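Local coordinates for protein diaminopimelate decarboxylase (Aquifex aeolicus, PDB 2P3E) that probably decarboxylates meso-diaminopimelate to L-lysine with the help of pyridoxal 5'-phosphate, the closing step of lysine biosynthesis by the diaminopimelate route, at residues E21-K26 and V394-G399. Residues are numbered along the deposited sequence; the frame is centred on the assembly and turned at random.
Sequences EGVSLK and VLVENG
Glu21 grips the turn after strand 392-397 through two hydrogen bonds, one from its side chain and one from its backbone. Asn398 N gives a nearly straight bond, 2.9 Å at 168°, to Glu21 OE1, which it meets from above the carboxylate plane. One residue on, Gly399 N donates to the backbone O of Glu21 at 2.7 Å. A bend at chi2 brings the carboxylate over the end of the strand, where Glu21 OE1 also lies 3.4 Å from Glu397 CA. The other oxygen, OE2, is held by Ser40 OG and Asn42 N, so this buried carboxylate joins the end of strand 36-40 and the start of helix 41-54 to the turn just after the neighbouring parallel strand 392-397. Both strands belong to the mixed beta-sheet domain that accompanies the TIM-barrel domain in this decarboxylase family; the turn that Glu21 holds leads into the antiparallel hairpin partner, strand 400-405. With an alanine here, the Asn398 and Asn42 amides and the Ser40 hydroxyl would probably lose their carboxylate partner, and the turn would be less firmly fixed. The apolar part of the contact centres on Val396 CG1, placed anti to the backbone N (chi1 -178°). Val396 CG1 lies 3.2 Å from Val23 CG2, tighter than usual van der Waals contact, and 3.6 Å from Glu21 CB, while Val23 CG2 also rests 3.5 Å from Gly399 C.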
loop_
_atom_site.group_PDB
_atom_site.type_symbol
_atom_site.label_atom_id
_atom_site.label_comp_id
_atom_site.label_asym_id
_atom_site.label_seq_id
_atom_site.Cartn_x
_atom_site.Cartn_y
_atom_site.Cartn_z
ATOM N N GLU B 21 -17.630 -22.875 -3.430
ATOM C CA GLU B 21 -17.383 -24.121 -4.171
ATOM C C GLU B 21 -17.396 -25.393 -3.286
ATOM O O GLU B 21 -16.523 -26.265 -3.405
ATOM C CB GLU B 21 -16.075 -24.033 -4.988
ATOM C CG GLU B 21 -16.147 -23.030 -6.134
ATOM C CD GLU B 21 -15.315 -23.441 -7.319
ATOM O OE1 GLU B 21 -15.352 -24.639 -7.684
ATOM O OE2 GLU B 21 -14.627 -22.566 -7.889
ATOM N N GLY B 22 -18.380 -25.478 -2.398
ATOM C CA GLY B 22 -18.543 -26.641 -1.515
ATOM C C GLY B 22 -17.510 -26.758 -0.403
ATOM O O GLY B 22 -17.351 -27.830 0.183
ATOM N N VAL B 23 -16.768 -25.675 -0.135
ATOM C CA VAL B 23 -15.800 -25.665 0.961
ATOM C C VAL B 23 -16.194 -24.605 1.992
ATOM O O VAL B 23 -16.438 -23.447 1.650
ATOM C CB VAL B 23 -14.332 -25.438 0.477
ATOM C CG1 VAL B 23 -13.355 -25.499 1.658
ATOM C CG2 VAL B 23 -13.938 -26.465 -0.571
ATOM N N SER B 24 -16.263 -25.020 3.253
ATOM C CA SER B 24 -16.685 -24.153 4.351
ATOM C C SER B 24 -15.608 -23.088 4.578
ATOM O O SER B 24 -14.441 -23.417 4.721
ATOM C CB SER B 24 -16.849 -24.998 5.619
ATOM O OG SER B 24 -16.808 -24.203 6.773
ATOM N N LEU B 25 -16.011 -21.820 4.616
ATOM C CA LEU B 25 -15.093 -20.736 4.947
ATOM C C LEU B 25 -14.602 -20.805 6.381
ATOM O O LEU B 25 -13.468 -20.443 6.668
ATOM C CB LEU B 25 -15.724 -19.367 4.641
ATOM C CG LEU B 25 -15.705 -19.192 3.110
ATOM C CD1 LEU B 25 -16.600 -18.100 2.724
ATOM C CD2 LEU B 25 -14.276 -18.966 2.538
ATOM N N LYS B 26 -15.452 -21.276 7.290
ATOM C CA LYS B 26 -15.003 -21.458 8.673
ATOM C C LYS B 26 -13.885 -22.501 8.788
ATOM O O LYS B 26 -12.895 -22.277 9.486
ATOM C CB LYS B 26 -16.172 -21.782 9.610
ATOM C CG LYS B 26 -15.747 -21.905 11.069
ATOM C CD LYS B 26 -16.964 -21.978 11.983
ATOM C CE LYS B 26 -16.546 -21.958 13.438
ATOM N NZ LYS B 26 -17.709 -22.313 14.331
ATOM N N VAL B 394 -5.697 -19.099 -0.823
ATOM C CA VAL B 394 -6.113 -20.471 -1.156
ATOM C C VAL B 394 -7.057 -20.427 -2.349
ATOM O O VAL B 394 -7.779 -19.453 -2.531
ATOM C CB VAL B 394 -6.794 -21.192 0.046
ATOM C CG1 VAL B 394 -5.794 -21.387 1.196
ATOM C CG2 VAL B 394 -7.976 -20.405 0.551
ATOM N N LEU B 395 -7.015 -21.475 -3.159
ATOM C CA LEU B 395 -7.841 -21.603 -4.355
ATOM C C LEU B 395 -8.729 -22.848 -4.214
ATOM O O LEU B 395 -8.221 -23.981 -4.074
ATOM C CB LEU B 395 -6.963 -21.735 -5.593
ATOM C CG LEU B 395 -7.633 -21.971 -6.967
ATOM C CD1 LEU B 395 -8.383 -20.730 -7.413
ATOM C CD2 LEU B 395 -6.569 -22.355 -7.976
ATOM N N VAL B 396 -10.038 -22.627 -4.226
ATOM C CA VAL B 396 -11.008 -23.697 -4.054
ATOM C C VAL B 396 -11.533 -24.143 -5.429
ATOM O O VAL B 396 -11.715 -23.317 -6.326
ATOM C CB VAL B 396 -12.164 -23.261 -3.140
ATOM C CG1 VAL B 396 -13.128 -24.410 -2.934
ATOM C CG2 VAL B 396 -11.636 -22.834 -1.775
ATOM N N GLU B 397 -11.718 -25.452 -5.602
ATOM C CA GLU B 397 -12.333 -25.975 -6.820
ATOM C C GLU B 397 -13.121 -27.238 -6.472
ATOM O O GLU B 397 -12.524 -28.240 -6.039
ATOM C CB GLU B 397 -11.273 -26.299 -7.867
ATOM C CG GLU B 397 -11.843 -26.751 -9.217
ATOM C CD GLU B 397 -10.772 -26.905 -10.279
ATOM O OE1 GLU B 397 -9.968 -25.966 -10.496
ATOM O OE2 GLU B 397 -10.728 -27.959 -10.918
ATOM N N ASN B 398 -14.440 -27.156 -6.640
ATOM C CA ASN B 398 -15.351 -28.302 -6.476
ATOM C C ASN B 398 -15.027 -29.149 -5.228
ATOM O O ASN B 398 -14.636 -30.314 -5.339
ATOM C CB ASN B 398 -15.335 -29.165 -7.744
ATOM C CG ASN B 398 -16.470 -30.181 -7.781
ATOM O OD1 ASN B 398 -17.487 -30.025 -7.098
ATOM N ND2 ASN B 398 -16.295 -31.230 -8.582
ATOM N N GLY B 399 -15.132 -28.527 -4.054
ATOM C CA GLY B 399 -14.911 -29.223 -2.783
ATOM C C GLY B 399 -13.474 -29.427 -2.318
ATOM O O GLY B 399 -13.257 -29.873 -1.191
#